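Long-range contact in phosphatidylinositol-specific phospholipase C (Listeria monocytogenes, PDB 2PLC), which is a phosphatidylinositol-specific phospholipase C, a bacterial enzyme whose X domain belongs to the TIM-barrel clan: residues 125-133 with 143-154. Numbering follows the deposited sequence.
Sequences IYKDYFYTT and PTLKDVRGKILL
Phe130 and Ile152 form a single parallel beta bridge: Ile152 N donates to Tyr129 O (2.7 Å) on one side, and Tyr131 N to Ile152 O on the other, almost straight at 177°. In this TIM-barrel-type domain, the bridge joins the short turn leading into strand 132-134 to strand 152-157, which runs parallel to strand 101-107. Ile152 lies against one face of the Phe130 ring, its CB 4.3 Å from the ring centroid, while Leu154 CB meets the ring edge. Phe171 also touches Phe130, and Ile89 and Met103 touch Ile152. Tyr131 has CG anti to its own N (chi1 166°), which lays the ring beside Asp147 and Leu153. Pro143 CG lies over one face of the ring, toward its rim, Asp147 O approaches the edge, and Leu153 CD1 reaches Tyr131 CD2 at 3.8 Å. The Lys151 chain runs alongside the 129-131 backbone and bends at its end, giving NZ a weak hydrogen bond to Asp128 O (3.4 Å). Beyond the bridge the backbones separate, and a water fills the next rung, donating to Tyr131 O and Ile152 O and accepting from Leu154 N at 2.8 Å.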
ATOM      1  N   ILE A 125     -19.799   2.626   7.177  1.00 31.96           N
ATOM      2  CA  ILE A 125     -20.162   4.029   7.008  1.00 30.11           C
ATOM      3  C   ILE A 125     -19.666   4.547   5.657  1.00 29.68           C
ATOM      4  O   ILE A 125     -20.290   5.411   5.039  1.00 26.24           O
ATOM      5  CB  ILE A 125     -19.549   4.891   8.150  1.00 33.52           C
ATOM      6  CG1 ILE A 125     -20.175   4.497   9.481  1.00 38.64           C
ATOM      7  CG2 ILE A 125     -19.747   6.365   7.898  1.00 32.21           C
ATOM      8  CD1 ILE A 125     -21.686   4.385   9.426  1.00 38.85           C
ATOM      9  N   TYR A 126     -18.549   3.993   5.200  1.00 28.87           N
ATOM     10  CA  TYR A 126     -17.937   4.396   3.940  1.00 28.00           C
ATOM     11  C   TYR A 126     -18.005   3.311   2.873  1.00 27.24           C
ATOM     12  O   TYR A 126     -17.210   3.319   1.936  1.00 30.23           O
ATOM     13  CB  TYR A 126     -16.473   4.770   4.184  1.00 25.47           C
ATOM     14  CG  TYR A 126     -16.289   5.956   5.100  1.00 26.29           C
ATOM     15  CD1 TYR A 126     -16.467   7.256   4.627  1.00 27.64           C
ATOM     16  CD2 TYR A 126     -15.922   5.783   6.433  1.00 24.30           C
ATOM     17  CE1 TYR A 126     -16.280   8.354   5.454  1.00 23.41           C
ATOM     18  CE2 TYR A 126     -15.733   6.878   7.271  1.00 22.91           C
ATOM     19  CZ  TYR A 126     -15.913   8.157   6.770  1.00 16.21           C
ATOM     20  OH  TYR A 126     -15.702   9.251   7.572  1.00 26.17           O
ATOM     21  N   LYS A 127     -18.985   2.417   2.984  1.00 25.70           N
ATOM     22  CA  LYS A 127     -19.135   1.313   2.036  1.00 29.18           C
ATOM     23  C   LYS A 127     -19.208   1.699   0.554  1.00 28.45           C
ATOM     24  O   LYS A 127     -18.801   0.920  -0.310  1.00 34.01           O
ATOM     25  CB  LYS A 127     -20.317   0.422   2.423  1.00 28.47           C
ATOM     26  CG  LYS A 127     -21.667   1.099   2.389  1.00 36.18           C
ATOM     27  CD  LYS A 127     -22.747   0.139   2.861  1.00 46.91           C
ATOM     28  CE  LYS A 127     -24.128   0.739   2.676  1.00 54.25           C
ATOM     29  NZ  LYS A 127     -24.413   1.036   1.241  1.00 62.18           N
ATOM     30  N   ASP A 128     -19.689   2.902   0.256  1.00 31.19           N
ATOM     31  CA  ASP A 128     -19.775   3.348  -1.134  1.00 33.45           C
ATOM     32  C   ASP A 128     -18.397   3.621  -1.733  1.00 31.32           C
ATOM     33  O   ASP A 128     -18.269   3.804  -2.946  1.00 36.35           O
ATOM     34  CB  ASP A 128     -20.655   4.597  -1.257  1.00 46.45           C
ATOM     35  CG  ASP A 128     -22.131   4.300  -1.043  1.00 54.60           C
ATOM     36  OD1 ASP A 128     -22.584   3.188  -1.394  1.00 60.33           O
ATOM     37  OD2 ASP A 128     -22.842   5.187  -0.528  1.00 63.67           O
ATOM     38  N   TYR A 129     -17.373   3.652  -0.880  1.00 27.36           N
ATOM     39  CA  TYR A 129     -16.004   3.902  -1.324  1.00 20.92           C
ATOM     40  C   TYR A 129     -15.153   2.638  -1.296  1.00 25.67           C
ATOM     41  O   TYR A 129     -13.941   2.693  -1.505  1.00 26.50           O
ATOM     42  CB  TYR A 129     -15.347   4.994  -0.479  1.00 23.13           C
ATOM     43  CG  TYR A 129     -15.939   6.368  -0.691  1.00 22.85           C
ATOM     44  CD1 TYR A 129     -15.490   7.186  -1.725  1.00 23.68           C
ATOM     45  CD2 TYR A 129     -16.950   6.849   0.144  1.00 27.91           C
ATOM     46  CE1 TYR A 129     -16.031   8.454  -1.927  1.00 24.20           C
ATOM     47  CE2 TYR A 129     -17.501   8.116  -0.049  1.00 27.08           C
ATOM     48  CZ  TYR A 129     -17.033   8.913  -1.086  1.00 26.85           C
ATOM     49  OH  TYR A 129     -17.549  10.177  -1.265  1.00 35.01           O
ATOM     50  N   PHE A 130     -15.791   1.500  -1.044  1.00 26.05           N
ATOM     51  CA  PHE A 130     -15.083   0.225  -1.002  1.00 30.11           C
ATOM     52  C   PHE A 130     -15.473  -0.725  -2.127  1.00 32.98           C
ATOM     53  O   PHE A 130     -16.659  -0.883  -2.431  1.00 33.25           O
ATOM     54  CB  PHE A 130     -15.310  -0.469   0.348  1.00 29.61           C
ATOM     55  CG  PHE A 130     -14.425   0.043   1.443  1.00 28.93           C
ATOM     56  CD1 PHE A 130     -14.777   1.175   2.168  1.00 29.08           C
ATOM     57  CD2 PHE A 130     -13.215  -0.584   1.720  1.00 29.23           C
ATOM     58  CE1 PHE A 130     -13.935   1.682   3.153  1.00 29.72           C
ATOM     59  CE2 PHE A 130     -12.366  -0.087   2.701  1.00 32.08           C
ATOM     60  CZ  PHE A 130     -12.728   1.052   3.419  1.00 30.51           C
ATOM     61  N   TYR A 131     -14.472  -1.320  -2.774  1.00 32.46           N
ATOM     62  CA  TYR A 131     -14.727  -2.293  -3.826  1.00 29.96           C
ATOM     63  C   TYR A 131     -15.252  -3.514  -3.093  1.00 33.07           C
ATOM     64  O   TYR A 131     -14.573  -4.072  -2.227  1.00 26.10           O
ATOM     65  CB  TYR A 131     -13.452  -2.665  -4.576  1.00 28.15           C
ATOM     66  CG  TYR A 131     -13.598  -3.902  -5.445  1.00 25.13           C
ATOM     67  CD1 TYR A 131     -14.295  -3.858  -6.651  1.00 26.25           C
ATOM     68  CD2 TYR A 131     -13.022  -5.112  -5.063  1.00 26.03           C
ATOM     69  CE1 TYR A 131     -14.410  -4.993  -7.454  1.00 23.13           C
ATOM     70  CE2 TYR A 131     -13.130  -6.243  -5.853  1.00 25.43           C
ATOM     71  CZ  TYR A 131     -13.821  -6.179  -7.046  1.00 26.56           C
ATOM     72  OH  TYR A 131     -13.904  -7.305  -7.833  1.00 31.24           O
ATOM     73  N   THR A 132     -16.442  -3.954  -3.469  1.00 38.48           N
ATOM     74  CA  THR A 132     -17.043  -5.082  -2.797  1.00 42.06           C
ATOM     75  C   THR A 132     -17.678  -6.086  -3.756  1.00 40.00           C
ATOM     76  O   THR A 132     -18.115  -5.727  -4.847  1.00 41.80           O
ATOM     77  CB  THR A 132     -18.067  -4.565  -1.771  1.00 39.47           C
ATOM     78  OG1 THR A 132     -18.462  -5.635  -0.910  1.00 61.99           O
ATOM     79  CG2 THR A 132     -19.288  -3.966  -2.469  1.00 38.43           C
ATOM     80  N   THR A 133     -17.667  -7.354  -3.355  1.00 44.68           N
ATOM     81  CA  THR A 133     -18.244  -8.445  -4.144  1.00 47.71           C
ATOM     82  C   THR A 133     -19.110  -9.308  -3.222  1.00 53.85           C
ATOM     83  O   THR A 133     -19.020  -9.194  -2.000  1.00 53.38           O
ATOM     84  CB  THR A 133     -17.144  -9.344  -4.768  1.00 43.44           C
ATOM     85  OG1 THR A 133     -16.363  -9.947  -3.727  1.00 41.81           O
ATOM     86  CG2 THR A 133     -16.243  -8.539  -5.695  1.00 37.31           C
ATOM     87  N   PRO A 143      -9.446  -7.134 -10.116  1.00 35.13           N
ATOM     88  CA  PRO A 143     -10.302  -6.252 -10.917  1.00 28.80           C
ATOM     89  C   PRO A 143      -9.592  -5.293 -11.858  1.00 29.36           C
ATOM     90  O   PRO A 143      -8.396  -5.036 -11.727  1.00 28.35           O
ATOM     91  CB  PRO A 143     -11.079  -5.486  -9.854  1.00 32.67           C
ATOM     92  CG  PRO A 143     -10.079  -5.353  -8.759  1.00 33.54           C
ATOM     93  CD  PRO A 143      -9.495  -6.745  -8.694  1.00 35.24           C
ATOM     94  N   THR A 144     -10.358  -4.777 -12.812  1.00 30.89           N
ATOM     95  CA  THR A 144      -9.864  -3.815 -13.783  1.00 33.49           C
ATOM     96  C   THR A 144     -10.175  -2.432 -13.226  1.00 30.63           C
ATOM     97  O   THR A 144     -10.963  -2.301 -12.288  1.00 29.52           O
ATOM     98  CB  THR A 144     -10.546  -3.986 -15.167  1.00 37.04           C
ATOM     99  OG1 THR A 144     -11.954  -3.747 -15.056  1.00 39.58           O
ATOM    100  CG2 THR A 144     -10.328  -5.393 -15.687  1.00 38.89           C
ATOM    101  N   LEU A 145      -9.552  -1.407 -13.795  1.00 28.20           N
ATOM    102  CA  LEU A 145      -9.763  -0.040 -13.342  1.00 33.26           C
ATOM    103  C   LEU A 145     -11.222   0.389 -13.412  1.00 37.84           C
ATOM    104  O   LEU A 145     -11.647   1.286 -12.683  1.00 39.88           O
ATOM    105  CB  LEU A 145      -8.908   0.928 -14.155  1.00 29.23           C
ATOM    106  CG  LEU A 145      -7.411   0.970 -13.866  1.00 28.43           C
ATOM    107  CD1 LEU A 145      -6.774   2.017 -14.744  1.00 23.86           C
ATOM    108  CD2 LEU A 145      -7.179   1.321 -12.411  1.00 34.32           C
ATOM    109  N   LYS A 146     -11.989  -0.256 -14.282  1.00 36.39           N
ATOM    110  CA  LYS A 146     -13.392   0.082 -14.437  1.00 37.09           C
ATOM    111  C   LYS A 146     -14.148  -0.201 -13.138  1.00 39.41           C
ATOM    112  O   LYS A 146     -14.884   0.656 -12.644  1.00 44.34           O
ATOM    113  CB  LYS A 146     -13.993  -0.703 -15.609  1.00 43.76           C
ATOM    114  CG  LYS A 146     -15.234  -0.072 -16.231  1.00 47.85           C
ATOM    115  CD  LYS A 146     -16.524  -0.588 -15.600  1.00 61.73           C
ATOM    116  CE  LYS A 146     -17.102  -1.795 -16.352  1.00 68.84           C
ATOM    117  NZ  LYS A 146     -16.184  -2.974 -16.443  1.00 72.51           N
ATOM    118  N   ASP A 147     -13.896  -1.371 -12.554  1.00 39.50           N
ATOM    119  CA  ASP A 147     -14.554  -1.805 -11.317  1.00 37.36           C
ATOM    120  C   ASP A 147     -14.120  -1.098 -10.029  1.00 36.60           C
ATOM    121  O   ASP A 147     -14.855  -1.105  -9.038  1.00 33.13           O
ATOM    122  CB  ASP A 147     -14.372  -3.316 -11.134  1.00 44.00           C
ATOM    123  CG  ASP A 147     -14.853  -4.114 -12.334  1.00 47.86           C
ATOM    124  OD1 ASP A 147     -16.043  -3.988 -12.696  1.00 51.32           O
ATOM    125  OD2 ASP A 147     -14.037  -4.864 -12.915  1.00 55.45           O
ATOM    126  N   VAL A 148     -12.930  -0.502 -10.042  1.00 32.10           N
ATOM    127  CA  VAL A 148     -12.398   0.177  -8.863  1.00 29.70           C
ATOM    128  C   VAL A 148     -12.285   1.699  -8.978  1.00 29.17           C
ATOM    129  O   VAL A 148     -11.570   2.322  -8.197  1.00 32.24           O
ATOM    130  CB  VAL A 148     -11.010  -0.401  -8.461  1.00 22.62           C
ATOM    131  CG1 VAL A 148     -11.149  -1.826  -7.950  1.00 22.40           C
ATOM    132  CG2 VAL A 148     -10.053  -0.359  -9.643  1.00 29.36           C
ATOM    133  N   ARG A 149     -12.984   2.305  -9.935  1.00 27.69           N
ATOM    134  CA  ARG A 149     -12.924   3.761 -10.081  1.00 30.99           C
ATOM    135  C   ARG A 149     -13.478   4.450  -8.825  1.00 36.10           C
ATOM    136  O   ARG A 149     -14.599   4.163  -8.385  1.00 40.85           O
ATOM    137  CB  ARG A 149     -13.700   4.227 -11.320  1.00 31.68           C
ATOM    138  CG  ARG A 149     -13.066   3.872 -12.662  1.00 22.03           C
ATOM    139  CD  ARG A 149     -11.696   4.512 -12.856  1.00 26.60           C
ATOM    140  NE  ARG A 149     -11.202   4.327 -14.221  1.00 31.04           N
ATOM    141  CZ  ARG A 149      -9.970   4.619 -14.637  1.00 33.63           C
ATOM    142  NH1 ARG A 149      -9.071   5.117 -13.799  1.00 37.77           N
ATOM    143  NH2 ARG A 149      -9.633   4.414 -15.901  1.00 33.98           N
ATOM    144  N   GLY A 150     -12.672   5.333  -8.238  1.00 33.35           N
ATOM    145  CA  GLY A 150     -13.076   6.052  -7.043  1.00 28.26           C
ATOM    146  C   GLY A 150     -13.329   5.160  -5.840  1.00 29.33           C
ATOM    147  O   GLY A 150     -14.101   5.525  -4.950  1.00 27.48           O
ATOM    148  N   LYS A 151     -12.672   4.002  -5.797  1.00 20.23           N
ATOM    149  CA  LYS A 151     -12.860   3.072  -4.688  1.00 22.84           C
ATOM    150  C   LYS A 151     -11.579   2.595  -4.020  1.00 24.17           C
ATOM    151  O   LYS A 151     -10.477   2.818  -4.521  1.00 23.48           O
ATOM    152  CB  LYS A 151     -13.702   1.874  -5.136  1.00 24.45           C
ATOM    153  CG  LYS A 151     -15.190   2.178  -5.192  1.00 33.22           C
ATOM    154  CD  LYS A 151     -15.969   1.061  -5.860  1.00 40.35           C
ATOM    155  CE  LYS A 151     -17.468   1.213  -5.628  1.00 46.39           C
ATOM    156  NZ  LYS A 151     -17.976   2.547  -6.053  1.00 46.74           N
ATOM    157  N   ILE A 152     -11.748   1.946  -2.871  1.00 22.37           N
ATOM    158  CA  ILE A 152     -10.644   1.415  -2.089  1.00 20.63           C
ATOM    159  C   ILE A 152     -10.629  -0.101  -2.207  1.00 21.13           C
ATOM    160  O   ILE A 152     -11.660  -0.747  -2.055  1.00 23.28           O
ATOM    161  CB  ILE A 152     -10.798   1.765  -0.577  1.00 17.23           C
ATOM    162  CG1 ILE A 152     -10.736   3.277  -0.369  1.00 27.21           C
ATOM    163  CG2 ILE A 152      -9.714   1.082   0.257  1.00 14.65           C
ATOM    164  CD1 ILE A 152     -11.019   3.708   1.058  1.00 26.95           C
ATOM    165  N   LEU A 153      -9.470  -0.660  -2.538  1.00 21.25           N
ATOM    166  CA  LEU A 153      -9.320  -2.105  -2.611  1.00 16.53           C
ATOM    167  C   LEU A 153      -8.683  -2.478  -1.275  1.00 14.08           C
ATOM    168  O   LEU A 153      -7.502  -2.239  -1.061  1.00 13.18           O
ATOM    169  CB  LEU A 153      -8.407  -2.512  -3.775  1.00 15.75           C
ATOM    170  CG  LEU A 153      -8.107  -4.016  -3.833  1.00 18.81           C
ATOM    171  CD1 LEU A 153      -9.409  -4.811  -3.786  1.00 23.69           C
ATOM    172  CD2 LEU A 153      -7.319  -4.355  -5.075  1.00 23.22           C
ATOM    173  N   LEU A 154      -9.473  -3.040  -0.371  1.00 17.00           N
ATOM    174  CA  LEU A 154      -8.988  -3.416   0.956  1.00 15.08           C
ATOM    175  C   LEU A 154      -8.247  -4.750   1.021  1.00 21.63           C
ATOM    176  O   LEU A 154      -8.691  -5.748   0.459  1.00 25.56           O
ATOM    177  CB  LEU A 154     -10.160  -3.439   1.946  1.00  6.24           C
ATOM    178  CG  LEU A 154      -9.870  -3.744   3.420  1.00 15.13           C
ATOM    179  CD1 LEU A 154      -9.073  -2.613   4.031  1.00 10.85           C
ATOM    180  CD2 LEU A 154     -11.175  -3.925   4.185  1.00  7.25           C
TER
HETATM  181  O   HOH W   1     -16.993   5.797  -4.729  1.00 56.07           O
HETATM  182  O   HOH W   2     -12.194  -3.141  -0.866  1.00 27.99           O